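Local coordinates for putative lipoprotein (Parabacteroides distasonis ATCC 8503, PDB 3JX8) that is of unknown function but, as a putative lipoprotein with an adhesin-like head domain, may take part in cell adhesion or lipid binding, at residues A[178-183]-A[198-203]; A[191-196]-A[209-214]; A[112-117]-A[133-138]; A[23-28]-A[98-103]. One frame throughout, in Å; residues are numbered along the deposited sequence.

From the N terminus, contact 4 comes first: residues 98-103 return beside 23-28 after an excursion of 69 residues, much of it strand, and so join the first part of the chain to the repetitive coil. Contact 3 then closes a single short turn of that coil, laying 133-138 along 112-117. Contacts 1 and 2 likewise each join one coil to the next, with 14 and 12 residues between their segments; they cross, since those segments alternate along the chain, and none is nested. Contacts 1 and 4 lie in the same sheet, about 25 Å apart between centres; contacts 2 and 3 belong to the remaining faces. Contacts 1 and 2 touch through the interior, Phe182 CZ lying 3.6 Å from Ala192 CB.

Contact 1. Residues A[178-183]-A[198-203]; sequences DRASFN and RKAECN. With SO4 (sulfate ion), chain I.
Asp178 and Arg198 lie side by side and point the same way, and the guanidinium grips the carboxylate side-on. Arg198 NE meets Asp178 OD1 at 2.7 Å, and Arg198 NH2 meets Asp178 OD2 at 3.1 Å, both on the syn side of the carboxylate. The acid oxygens stay close to the guanidinium plane, although the two planes are turned 31° apart. Arg198 runs extended through chi2 and then bends at chi3 (63°), which brings NE beside the carboxylate. A sulfate ion, probably from the crystallisation liquor, adds a second anion: Lys199 NZ binds its O1 at 2.6 Å and also its O2, while Arg198 reaches O4 through weaker, bent bonds. The paired charges would be expected to favour the ionised form of Asp178.

At the other end Asn183 and Asn203 form a step of an asparagine ladder. Their amides lie side by side with planes 8° apart, and Asn203 ND2 donates to Asn183 OD1 at 3.1 Å. The second N-H of Asn203 ND2 goes to Glu201 OE2 at 2.8 Å, which fixes the rotation of the amide. On the inner side Cys202 SG comes up at the edge of the Phe182 ring, 4.1 Å from Phe182 CD2.

Parallel backbone bonds in strict register join the strands, which run almost parallel. Strand 160-166 flanks 180-185 and strand 217-223 flanks 200-205. Asn183 also bonds to Cys163 O and Asn203 weakly to Asn221, while Phe182 and Cys202 pack inward against Val212 of strand 209-214.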
loop_
_atom_site.group_PDB
_atom_site.type_symbol
_atom_site.label_atom_id
_atom_site.label_comp_id
_atom_site.label_asym_id
_atom_site.label_seq_id
_atom_site.Cartn_x
_atom_site.Cartn_y
_atom_site.Cartn_z
ATOM N N ASP A 178 22.999 -9.147 -4.308
ATOM C CA ASP A 178 23.462 -8.609 -5.569
ATOM C C ASP A 178 22.490 -7.517 -6.031
ATOM O O ASP A 178 22.899 -6.364 -6.188
ATOM C CB ASP A 178 23.606 -9.695 -6.622
ATOM C CG ASP A 178 24.224 -9.176 -7.900
ATOM O OD1 ASP A 178 25.341 -8.629 -7.857
ATOM O OD2 ASP A 178 23.595 -9.311 -8.958
ATOM N N ARG A 179 21.228 -7.881 -6.240
ATOM C CA ARG A 179 20.183 -6.912 -6.611
ATOM C C ARG A 179 19.087 -6.855 -5.575
ATOM O O ARG A 179 18.609 -7.906 -5.127
ATOM C CB ARG A 179 19.570 -7.235 -7.957
ATOM C CG ARG A 179 20.597 -7.126 -9.095
ATOM C CD ARG A 179 20.009 -7.435 -10.440
ATOM N NE ARG A 179 19.440 -8.763 -10.401
ATOM C CZ ARG A 179 18.565 -9.254 -11.272
ATOM N NH1 ARG A 179 18.148 -8.522 -12.304
ATOM N NH2 ARG A 179 18.117 -10.503 -11.112
ATOM N N ALA A 180 18.708 -5.631 -5.206
ATOM C CA ALA A 180 17.686 -5.367 -4.219
ATOM C C ALA A 180 16.635 -4.413 -4.780
ATOM O O ALA A 180 16.939 -3.447 -5.523
ATOM C CB ALA A 180 18.294 -4.756 -2.944
ATOM N N SER A 181 15.397 -4.671 -4.384
ATOM C CA SER A 181 14.298 -3.794 -4.673
ATOM C C SER A 181 13.536 -3.499 -3.351
ATOM O O SER A 181 13.087 -4.425 -2.672
ATOM C CB SER A 181 13.441 -4.455 -5.720
ATOM O OG SER A 181 12.210 -3.791 -5.755
ATOM N N PHE A 182 13.459 -2.225 -2.963
ATOM C CA PHE A 182 12.803 -1.775 -1.736
ATOM C C PHE A 182 11.654 -0.819 -2.016
ATOM O O PHE A 182 11.844 0.245 -2.636
ATOM C CB PHE A 182 13.805 -1.063 -0.850
ATOM C CG PHE A 182 14.942 -1.918 -0.415
ATOM C CD1 PHE A 182 14.721 -3.136 0.194
ATOM C CD2 PHE A 182 16.248 -1.492 -0.565
ATOM C CE1 PHE A 182 15.791 -3.931 0.609
ATOM C CE2 PHE A 182 17.318 -2.284 -0.134
ATOM C CZ PHE A 182 17.078 -3.508 0.459
ATOM N N ASN A 183 10.466 -1.173 -1.540
ATOM C CA ASN A 183 9.251 -0.445 -1.865
ATOM C C ASN A 183 8.449 -0.163 -0.611
ATOM O O ASN A 183 8.184 -1.075 0.175
ATOM C CB ASN A 183 8.414 -1.251 -2.817
ATOM C CG ASN A 183 9.180 -1.673 -4.013
ATOM O OD1 ASN A 183 9.337 -0.907 -4.962
ATOM N ND2 ASN A 183 9.737 -2.881 -3.967
ATOM N N ARG A 198 24.710 -4.529 -4.453
ATOM C CA ARG A 198 25.436 -3.973 -5.586
ATOM C C ARG A 198 24.542 -2.975 -6.333
ATOM O O ARG A 198 24.954 -1.847 -6.577
ATOM C CB ARG A 198 25.958 -5.068 -6.521
ATOM C CG ARG A 198 26.747 -4.501 -7.694
ATOM C CD ARG A 198 27.368 -5.606 -8.552
ATOM N NE ARG A 198 26.323 -6.436 -9.158
ATOM C CZ ARG A 198 25.690 -6.191 -10.306
ATOM N NH1 ARG A 198 25.993 -5.133 -11.053
ATOM N NH2 ARG A 198 24.730 -7.016 -10.713
ATOM N N LYS A 199 23.349 -3.429 -6.721
ATOM C CA LYS A 199 22.345 -2.589 -7.346
ATOM C C LYS A 199 21.081 -2.575 -6.500
ATOM O O LYS A 199 20.616 -3.624 -6.052
ATOM C CB LYS A 199 21.987 -3.111 -8.728
ATOM C CG LYS A 199 23.197 -3.261 -9.663
ATOM C CD LYS A 199 22.839 -3.166 -11.177
ATOM C CE LYS A 199 21.944 -4.297 -11.684
ATOM N NZ LYS A 199 21.850 -4.360 -13.203
ATOM N N ALA A 200 20.518 -1.396 -6.291
ATOM C CA ALA A 200 19.252 -1.263 -5.572
ATOM C C ALA A 200 18.310 -0.274 -6.249
ATOM O O ALA A 200 18.729 0.793 -6.761
ATOM C CB ALA A 200 19.489 -0.845 -4.159
ATOM N N GLU A 201 17.031 -0.631 -6.213
ATOM C CA GLU A 201 15.929 0.248 -6.603
ATOM C C GLU A 201 15.080 0.554 -5.370
ATOM O O GLU A 201 14.662 -0.370 -4.660
ATOM C CB GLU A 201 15.056 -0.472 -7.614
ATOM C CG GLU A 201 14.039 0.426 -8.259
ATOM C CD GLU A 201 13.030 -0.345 -9.106
ATOM O OE1 GLU A 201 13.428 -1.441 -9.598
ATOM O OE2 GLU A 201 11.866 0.148 -9.264
ATOM N N CYS A 202 14.831 1.828 -5.120
ATOM C CA CYS A 202 14.070 2.273 -3.957
ATOM C C CYS A 202 12.896 3.107 -4.409
ATOM O O CYS A 202 13.049 4.092 -5.141
ATOM C CB CYS A 202 14.946 3.108 -3.063
ATOM S SG CYS A 202 16.254 2.187 -2.289
ATOM N N ASN A 203 11.713 2.698 -3.998
ATOM C CA ASN A 203 10.489 3.405 -4.338
ATOM C C ASN A 203 9.696 3.689 -3.112
ATOM O O ASN A 203 9.415 2.757 -2.341
ATOM C CB ASN A 203 9.633 2.567 -5.253
ATOM C CG ASN A 203 10.272 2.355 -6.610
ATOM O OD1 ASN A 203 10.349 3.278 -7.413
ATOM N ND2 ASN A 203 10.739 1.149 -6.862
HETATM S S SO4 I . 24.504 -5.647 -14.444
HETATM O O1 SO4 I . 24.266 -4.265 -14.059
HETATM O O2 SO4 I . 23.234 -6.369 -14.466
HETATM O O3 SO4 I . 25.160 -5.656 -15.741
HETATM O O4 SO4 I . 25.422 -6.269 -13.515
#

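Contact 2. Residues A[191-196]-A[209-214]; sequences KAFDCQ and EISVYA
Lys191 pairs in parallel with Ser211, their CA atoms 5.1 Å apart, and the next residue carries the direct bond of the pair: Ala192 N donates to Ser211 O at 2.8 Å, weakly because the angle is only 128°. Ala192 then opens a type I turn that ends at Cys195 and takes the chain round a corner. Within the turn, Phe193 lays its ring over Ser211, whose CB sits 3.5 Å from the ring centroid and 2° off the normal, a CH-pi contact centred on the face. The same ring has Val212 O at its edge, 3.6 Å from Phe193 CD1. Water 1 fills in where the strands separate, accepting from Tyr213 N at 2.9 Å and lying 2.7 Å from both Ala192 O and Cys195 O. Gln196, with CG anti to its backbone N (chi1 -172°), runs alongside Tyr213 and sets its CG over one face of the phenol, 3.9 Å from the centroid. Lys231 makes a cation-pi contact with the same tyrosine.

The chemistry is thus mixed: direct backbone pairing is interrupted at the corner, and water 1 together with the two CH-pi contacts probably makes up for part of it.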
loop_
_atom_site.group_PDB
_atom_site.type_symbol
_atom_site.label_atom_id
_atom_site.label_comp_id
_atom_site.label_asym_id
_atom_site.label_seq_id
_atom_site.Cartn_x
_atom_site.Cartn_y
_atom_site.Cartn_z
ATOM N N LYS A 191 14.650 -0.642 6.645
ATOM C CA LYS A 191 15.968 -0.395 7.201
ATOM C C LYS A 191 16.941 -1.380 6.578
ATOM O O LYS A 191 16.900 -2.591 6.855
ATOM C CB LYS A 191 15.974 -0.611 8.708
ATOM C CG LYS A 191 15.123 0.309 9.521
ATOM C CD LYS A 191 15.343 -0.031 10.990
ATOM C CE LYS A 191 14.621 0.918 11.908
ATOM N NZ LYS A 191 14.548 0.317 13.284
ATOM N N ALA A 192 17.813 -0.868 5.735
ATOM C CA ALA A 192 18.703 -1.736 4.984
ATOM C C ALA A 192 20.101 -1.182 4.862
ATOM O O ALA A 192 20.812 -1.545 3.949
ATOM C CB ALA A 192 18.095 -2.049 3.605
ATOM N N PHE A 193 20.513 -0.345 5.803
ATOM C CA PHE A 193 21.878 0.190 5.790
ATOM C C PHE A 193 22.939 -0.900 5.935
ATOM O O PHE A 193 24.020 -0.738 5.416
ATOM C CB PHE A 193 22.118 1.210 6.924
ATOM C CG PHE A 193 21.772 2.652 6.589
ATOM C CD1 PHE A 193 21.895 3.170 5.303
ATOM C CD2 PHE A 193 21.430 3.527 7.615
ATOM C CE1 PHE A 193 21.600 4.520 5.046
ATOM C CE2 PHE A 193 21.148 4.877 7.357
ATOM C CZ PHE A 193 21.236 5.356 6.080
ATOM N N ASP A 194 22.654 -1.995 6.656
ATOM C CA ASP A 194 23.629 -3.104 6.756
ATOM C C ASP A 194 23.299 -4.265 5.853
ATOM O O ASP A 194 23.703 -5.408 6.108
ATOM C CB ASP A 194 23.771 -3.586 8.191
ATOM C CG ASP A 194 24.273 -2.499 9.103
ATOM O OD1 ASP A 194 25.130 -1.662 8.672
ATOM O OD2 ASP A 194 23.795 -2.473 10.265
ATOM N N CYS A 195 22.565 -3.967 4.787
ATOM C CA CYS A 195 22.359 -4.915 3.734
ATOM C C CYS A 195 23.059 -4.364 2.525
ATOM O O CYS A 195 22.559 -3.478 1.874
ATOM C CB CYS A 195 20.891 -5.138 3.471
ATOM S SG CYS A 195 20.648 -6.204 2.054
ATOM N N GLN A 196 24.240 -4.890 2.233
ATOM C CA GLN A 196 25.038 -4.391 1.131
ATOM C C GLN A 196 24.554 -4.928 -0.209
ATOM O O GLN A 196 24.717 -6.101 -0.517
ATOM C CB GLN A 196 26.507 -4.753 1.336
ATOM C CG GLN A 196 27.433 -4.106 0.344
ATOM C CD GLN A 196 28.812 -4.739 0.355
ATOM O OE1 GLN A 196 29.756 -4.157 0.841
ATOM N NE2 GLN A 196 28.911 -5.954 -0.152
ATOM N N GLU A 209 9.959 5.813 4.537
ATOM C CA GLU A 209 11.400 5.952 4.580
ATOM C C GLU A 209 12.143 4.676 4.233
ATOM O O GLU A 209 11.743 3.581 4.644
ATOM C CB GLU A 209 11.763 6.314 6.010
ATOM C CG GLU A 209 12.972 7.112 6.172
ATOM C CD GLU A 209 12.946 7.930 7.467
ATOM O OE1 GLU A 209 13.818 7.692 8.298
ATOM O OE2 GLU A 209 12.046 8.794 7.647
ATOM N N ILE A 210 13.239 4.830 3.504
ATOM C CA ILE A 210 14.145 3.730 3.182
ATOM C C ILE A 210 15.575 4.161 3.464
ATOM O O ILE A 210 16.006 5.257 3.066
ATOM C CB ILE A 210 14.044 3.311 1.711
ATOM C CG1 ILE A 210 12.595 2.927 1.350
ATOM C CG2 ILE A 210 15.109 2.171 1.375
ATOM C CD1 ILE A 210 12.393 2.566 -0.172
ATOM N N SER A 211 16.308 3.301 4.152
ATOM C CA SER A 211 17.752 3.465 4.330
ATOM C C SER A 211 18.466 2.374 3.559
ATOM O O SER A 211 18.297 1.195 3.873
ATOM C CB SER A 211 18.123 3.376 5.797
ATOM O OG SER A 211 17.469 4.411 6.520
ATOM N N VAL A 212 19.263 2.755 2.559
ATOM C CA VAL A 212 19.829 1.800 1.632
ATOM C C VAL A 212 21.338 1.940 1.553
ATOM O O VAL A 212 21.881 3.031 1.738
ATOM C CB VAL A 212 19.192 1.947 0.205
ATOM C CG1 VAL A 212 19.413 3.373 -0.359
ATOM C CG2 VAL A 212 19.677 0.813 -0.763
ATOM N N TYR A 213 21.993 0.803 1.285
ATOM C CA TYR A 213 23.421 0.730 1.018
ATOM C C TYR A 213 23.576 0.002 -0.305
ATOM O O TYR A 213 23.310 -1.193 -0.394
ATOM C CB TYR A 213 24.090 -0.037 2.142
ATOM C CG TYR A 213 25.574 -0.322 2.035
ATOM C CD1 TYR A 213 26.404 0.426 1.226
ATOM C CD2 TYR A 213 26.153 -1.324 2.828
ATOM C CE1 TYR A 213 27.755 0.176 1.158
ATOM C CE2 TYR A 213 27.511 -1.579 2.786
ATOM C CZ TYR A 213 28.309 -0.821 1.955
ATOM O OH TYR A 213 29.655 -1.050 1.891
ATOM N N ALA A 214 23.978 0.751 -1.334
ATOM C CA ALA A 214 24.184 0.252 -2.694
ATOM C C ALA A 214 25.591 0.670 -3.094
ATOM O O ALA A 214 25.997 1.806 -2.871
ATOM C CB ALA A 214 23.134 0.814 -3.688
HETATM O O HOH W 1 20.609 -1.737 1.288
#

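Contact 3. Residues A[112-117]-A[133-138]; sequences SKPTKV and RGPVKG
Val117 and Val136 meet through their CG1 methyls, and each chi1 turns that methyl toward the other strand. In Val136 CG1 is anti to the backbone N (chi1 174°), whereas in Val117 it is anti to the carbonyl carbon (chi1 -57°). The two CG1 atoms come within 3.9 Å, the side chains crossing at a slant. Thr115 OG1 donates to Lys113 O at 2.9 Å, which ties the strand start to the bend before it.

Three backbone bonds establish the parallel pairing. Thr115 N donates to Pro135 O at 2.8 Å with an almost linear N-H, Lys137 N to Thr115 O, and Val117 N to Lys137 O at 2.8 Å. Pro114 and Pro135 stand one above the other just before the strands, Pro114 CG 4.2 Å from Pro135 CD.

Two glycines permit the close approach. Gly134 CA lies 3.4 Å from Ser112 O, and Gly138 CA lies 3.1 Å from Val117 O. Having no side chain, they let the backbones come this close; Gly138 also has a positive phi (153°). At the start of both segments, water 2 links Ser112 OG with Arg133 NH1, while Arg133 NE is held in a salt bridge by Glu131.

Strand 156-158 continues the pairing beyond 136-137, with Val136 bonded through its backbone to Asp155 and Gln157 and Val117 packed on Leu158. From strand 33-38, Glu37 accepts from the backbone nitrogens of Ser112 and Lys113, and Gln38 NE2 donates to Lys116 O.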
loop_
_atom_site.group_PDB
_atom_site.type_symbol
_atom_site.label_atom_id
_atom_site.label_comp_id
_atom_site.label_asym_id
_atom_site.label_seq_id
_atom_site.Cartn_x
_atom_site.Cartn_y
_atom_site.Cartn_z
ATOM N N SER A 112 15.280 -20.232 12.695
ATOM C CA SER A 112 16.525 -20.005 13.439
ATOM C C SER A 112 17.790 -20.652 12.915
ATOM O O SER A 112 18.870 -20.215 13.280
ATOM C CB SER A 112 16.357 -20.435 14.896
ATOM O OG SER A 112 15.560 -19.508 15.603
ATOM N N LYS A 113 17.660 -21.677 12.078
ATOM C CA LYS A 113 18.811 -22.421 11.583
ATOM C C LYS A 113 19.211 -21.940 10.210
ATOM O O LYS A 113 18.408 -21.275 9.548
ATOM C CB LYS A 113 18.475 -23.915 11.535
ATOM C CG LYS A 113 18.125 -24.489 12.905
ATOM C CD LYS A 113 17.961 -25.995 12.852
ATOM C CE LYS A 113 17.481 -26.583 14.191
ATOM N NZ LYS A 113 17.692 -28.075 14.242
ATOM N N PRO A 114 20.437 -22.287 9.758
ATOM C CA PRO A 114 20.875 -21.979 8.412
ATOM C C PRO A 114 19.892 -22.519 7.403
ATOM O O PRO A 114 19.547 -23.692 7.443
ATOM C CB PRO A 114 22.207 -22.721 8.285
ATOM C CG PRO A 114 22.702 -22.821 9.637
ATOM C CD PRO A 114 21.490 -23.019 10.489
ATOM N N THR A 115 19.427 -21.652 6.521
ATOM C CA THR A 115 18.397 -21.988 5.565
ATOM C C THR A 115 18.918 -21.696 4.166
ATOM O O THR A 115 19.362 -20.569 3.886
ATOM C CB THR A 115 17.174 -21.152 5.843
ATOM O OG1 THR A 115 16.774 -21.377 7.200
ATOM C CG2 THR A 115 16.043 -21.497 4.857
ATOM N N LYS A 116 18.889 -22.706 3.309
ATOM C CA LYS A 116 19.226 -22.531 1.911
ATOM C C LYS A 116 17.927 -22.320 1.138
ATOM O O LYS A 116 16.993 -23.080 1.308
ATOM C CB LYS A 116 19.988 -23.757 1.409
ATOM C CG LYS A 116 20.186 -23.787 -0.100
ATOM C CD LYS A 116 21.255 -24.798 -0.515
ATOM C CE LYS A 116 21.105 -25.258 -1.985
ATOM N NZ LYS A 116 22.022 -26.437 -2.300
ATOM N N VAL A 117 17.841 -21.273 0.319
ATOM C CA VAL A 117 16.614 -20.995 -0.432
ATOM C C VAL A 117 16.875 -20.898 -1.919
ATOM O O VAL A 117 17.918 -20.412 -2.361
ATOM C CB VAL A 117 15.914 -19.669 0.009
ATOM C CG1 VAL A 117 15.597 -19.686 1.513
ATOM C CG2 VAL A 117 16.755 -18.476 -0.342
ATOM N N ARG A 133 16.200 -15.499 11.660
ATOM C CA ARG A 133 17.364 -15.301 12.523
ATOM C C ARG A 133 18.584 -16.005 12.014
ATOM O O ARG A 133 19.688 -15.553 12.243
ATOM C CB ARG A 133 17.079 -15.769 13.945
ATOM C CG ARG A 133 15.954 -15.005 14.583
ATOM C CD ARG A 133 15.713 -15.473 15.994
ATOM N NE ARG A 133 14.750 -14.610 16.683
ATOM C CZ ARG A 133 14.186 -14.886 17.867
ATOM N NH1 ARG A 133 14.458 -16.021 18.502
ATOM N NH2 ARG A 133 13.328 -14.032 18.424
ATOM N N GLY A 134 18.397 -17.123 11.347
ATOM C CA GLY A 134 19.531 -17.897 10.866
ATOM C C GLY A 134 20.045 -17.335 9.564
ATOM O O GLY A 134 19.370 -16.522 8.927
ATOM N N PRO A 135 21.229 -17.776 9.146
ATOM C CA PRO A 135 21.735 -17.389 7.835
ATOM C C PRO A 135 20.854 -17.902 6.720
ATOM O O PRO A 135 20.533 -19.085 6.689
ATOM C CB PRO A 135 23.118 -18.045 7.765
ATOM C CG PRO A 135 23.457 -18.416 9.157
ATOM C CD PRO A 135 22.182 -18.612 9.885
ATOM N N VAL A 136 20.423 -16.999 5.845
ATOM C CA VAL A 136 19.648 -17.376 4.668
ATOM C C VAL A 136 20.562 -17.141 3.499
ATOM O O VAL A 136 21.163 -16.074 3.389
ATOM C CB VAL A 136 18.378 -16.533 4.527
ATOM C CG1 VAL A 136 17.635 -16.837 3.217
ATOM C CG2 VAL A 136 17.503 -16.745 5.752
ATOM N N LYS A 137 20.659 -18.133 2.633
ATOM C CA LYS A 137 21.539 -18.063 1.486
ATOM C C LYS A 137 20.861 -18.676 0.286
ATOM O O LYS A 137 20.223 -19.712 0.401
ATOM C CB LYS A 137 22.820 -18.806 1.821
ATOM C CG LYS A 137 23.809 -18.941 0.709
ATOM C CD LYS A 137 25.153 -19.525 1.231
ATOM C CE LYS A 137 26.253 -19.508 0.154
ATOM N NZ LYS A 137 27.410 -20.422 0.510
ATOM N N GLY A 138 20.977 -18.033 -0.869
ATOM C CA GLY A 138 20.367 -18.557 -2.082
ATOM C C GLY A 138 19.994 -17.528 -3.133
ATOM O O GLY A 138 20.570 -16.428 -3.202
HETATM O O HOH W 2 16.787 -18.122 17.605
HETATM O O HOH W 3 16.897 -18.285 9.364
#

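Contact 4. Residues A[23-28]-A[98-103]; sequences YDEITF and LKELNT
This is a parallel strand pair inside a long sheet, with strand 25-29 flanked by 65-70 and strand 100-104 by 120-125. The axes run 3° apart at 4.8 Å, and the central backbone bonds are regular: Ile26 N donates to Glu100 O at 2.9 Å, Asn102 N to Ile26 O, and Phe28 N to Asn102 O. Just ahead of the strands, Lys99 N bonds to Asp24 O.

On the buried face Ile26 packs on two leucines of the neighbouring segment by different branches. Its CG1 meets Leu98 CD1 at 3.7 Å, the two side chains crossing at about a right angle, while its CG2 meets Leu101 CD1 at 3.6 Å. Phe28 lies alongside Thr103, whose OG1 is 3.3 Å from Phe28 CD2, and turns its ring edge-to-face with Phe34.

The other face is polar. Glu25 and Glu100 extend in parallel, their carboxylate planes 5° apart and Glu25 OE2 4.5 Å from Glu100 OE2, a like-charge approach that may raise their proton affinity. Asn102 ND2 probably eases it, donating to Glu100 OE2 at 2.8 Å and to water 4, which in turn donates to Glu25 OE2 at 2.9 Å. Asn102 OD1 accepts from Asn123, and Met241 of the second subunit packs on Thr27 and Asn102.

Stacked parallel strands in register, with apolar residues inward and an asparagine bonded to the next strand's asparagine, are consistent with a parallel beta-solenoid, as in the right-handed beta-helices of the pectate-lyase-like clan.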
loop_
_atom_site.group_PDB
_atom_site.type_symbol
_atom_site.label_atom_id
_atom_site.label_comp_id
_atom_site.label_asym_id
_atom_site.label_seq_id
_atom_site.Cartn_x
_atom_site.Cartn_y
_atom_site.Cartn_z
ATOM N N TYR A 23 5.003 -30.215 3.050
ATOM C CA TYR A 23 4.359 -29.033 2.537
ATOM C C TYR A 23 5.450 -28.089 2.113
ATOM O O TYR A 23 6.539 -28.130 2.645
ATOM C CB TYR A 23 3.471 -28.397 3.625
ATOM C CG TYR A 23 4.192 -28.004 4.912
ATOM C CD1 TYR A 23 4.775 -26.753 5.052
ATOM C CD2 TYR A 23 4.269 -28.888 6.001
ATOM C CE1 TYR A 23 5.417 -26.381 6.238
ATOM C CE2 TYR A 23 4.888 -28.515 7.203
ATOM C CZ TYR A 23 5.464 -27.261 7.311
ATOM O OH TYR A 23 6.089 -26.887 8.481
ATOM N N ASP A 24 5.150 -27.258 1.135
ATOM C CA ASP A 24 6.075 -26.244 0.678
ATOM C C ASP A 24 5.504 -24.856 0.881
ATOM O O ASP A 24 6.099 -23.870 0.474
ATOM C CB ASP A 24 6.443 -26.469 -0.792
ATOM C CG ASP A 24 5.266 -26.338 -1.740
ATOM O OD1 ASP A 24 4.140 -25.971 -1.318
ATOM O OD2 ASP A 24 5.475 -26.609 -2.944
ATOM N N GLU A 25 4.350 -24.784 1.529
ATOM C CA GLU A 25 3.667 -23.519 1.732
ATOM C C GLU A 25 2.923 -23.538 3.074
ATOM O O GLU A 25 2.439 -24.596 3.501
ATOM C CB GLU A 25 2.747 -23.319 0.547
ATOM C CG GLU A 25 1.938 -22.079 0.578
ATOM C CD GLU A 25 1.073 -21.923 -0.671
ATOM O OE1 GLU A 25 1.542 -22.337 -1.786
ATOM O OE2 GLU A 25 -0.062 -21.374 -0.508
ATOM N N ILE A 26 2.881 -22.382 3.748
ATOM C CA ILE A 26 2.219 -22.216 5.058
ATOM C C ILE A 26 1.218 -21.079 5.005
ATOM O O ILE A 26 1.565 -19.975 4.602
ATOM C CB ILE A 26 3.216 -21.902 6.189
ATOM C CG1 ILE A 26 4.189 -23.075 6.437
ATOM C CG2 ILE A 26 2.463 -21.554 7.493
ATOM C CD1 ILE A 26 5.379 -22.721 7.406
ATOM N N THR A 27 -0.022 -21.360 5.417
ATOM C CA THR A 27 -1.024 -20.359 5.723
ATOM C C THR A 27 -1.188 -20.400 7.224
ATOM O O THR A 27 -1.693 -21.394 7.753
ATOM C CB THR A 27 -2.387 -20.716 5.110
ATOM O OG1 THR A 27 -2.275 -20.647 3.705
ATOM C CG2 THR A 27 -3.450 -19.735 5.544
ATOM N N PHE A 28 -0.791 -19.340 7.908
ATOM C CA PHE A 28 -0.826 -19.280 9.372
ATOM C C PHE A 28 -1.547 -18.038 9.814
ATOM O O PHE A 28 -1.087 -16.945 9.550
ATOM C CB PHE A 28 0.592 -19.235 9.909
ATOM C CG PHE A 28 0.687 -18.838 11.356
ATOM C CD1 PHE A 28 -0.148 -19.404 12.311
ATOM C CD2 PHE A 28 1.668 -17.948 11.769
ATOM C CE1 PHE A 28 -0.060 -19.034 13.658
ATOM C CE2 PHE A 28 1.775 -17.563 13.122
ATOM C CZ PHE A 28 0.905 -18.123 14.063
ATOM N N LEU A 98 10.366 -24.252 2.257
ATOM C CA LEU A 98 9.280 -23.282 2.392
ATOM C C LEU A 98 9.406 -22.243 1.296
ATOM O O LEU A 98 10.261 -21.359 1.359
ATOM C CB LEU A 98 9.321 -22.610 3.756
ATOM C CG LEU A 98 8.248 -21.549 4.044
ATOM C CD1 LEU A 98 6.812 -22.159 3.990
ATOM C CD2 LEU A 98 8.565 -20.928 5.376
ATOM N N LYS A 99 8.564 -22.374 0.286
ATOM C CA LYS A 99 8.570 -21.470 -0.837
ATOM C C LYS A 99 7.734 -20.255 -0.546
ATOM O O LYS A 99 8.034 -19.186 -1.034
ATOM C CB LYS A 99 7.998 -22.126 -2.083
ATOM C CG LYS A 99 8.675 -23.394 -2.497
ATOM C CD LYS A 99 8.116 -23.900 -3.824
ATOM C CE LYS A 99 8.828 -25.172 -4.270
ATOM N NZ LYS A 99 8.443 -25.495 -5.686
ATOM N N GLU A 100 6.663 -20.436 0.220
ATOM C CA GLU A 100 5.757 -19.335 0.508
ATOM C C GLU A 100 5.082 -19.427 1.876
ATOM O O GLU A 100 4.454 -20.446 2.223
ATOM C CB GLU A 100 4.713 -19.220 -0.586
ATOM C CG GLU A 100 3.944 -17.965 -0.483
ATOM C CD GLU A 100 2.923 -17.825 -1.567
ATOM O OE1 GLU A 100 3.255 -18.154 -2.714
ATOM O OE2 GLU A 100 1.790 -17.378 -1.280
ATOM N N LEU A 101 5.226 -18.340 2.626
ATOM C CA LEU A 101 4.612 -18.125 3.910
ATOM C C LEU A 101 3.579 -16.989 3.778
ATOM O O LEU A 101 3.899 -15.871 3.350
ATOM C CB LEU A 101 5.665 -17.706 4.932
ATOM C CG LEU A 101 5.101 -17.316 6.305
ATOM C CD1 LEU A 101 4.388 -18.519 6.932
ATOM C CD2 LEU A 101 6.200 -16.769 7.234
ATOM N N ASN A 102 2.362 -17.290 4.194
ATOM C CA ASN A 102 1.297 -16.329 4.289
ATOM C C ASN A 102 0.897 -16.343 5.731
ATOM O O ASN A 102 0.341 -17.330 6.204
ATOM C CB ASN A 102 0.142 -16.728 3.381
ATOM C CG ASN A 102 0.508 -16.585 1.901
ATOM O OD1 ASN A 102 0.774 -15.488 1.433
ATOM N ND2 ASN A 102 0.571 -17.697 1.181
ATOM N N THR A 103 1.249 -15.286 6.435
ATOM C CA THR A 103 0.976 -15.159 7.832
ATOM C C THR A 103 0.132 -13.886 8.110
ATOM O O THR A 103 0.365 -12.820 7.498
ATOM C CB THR A 103 2.289 -15.174 8.628
ATOM O OG1 THR A 103 1.978 -15.223 10.014
ATOM C CG2 THR A 103 3.144 -13.975 8.365
HETATM O O HOH W 4 -0.623 -19.878 1.916
#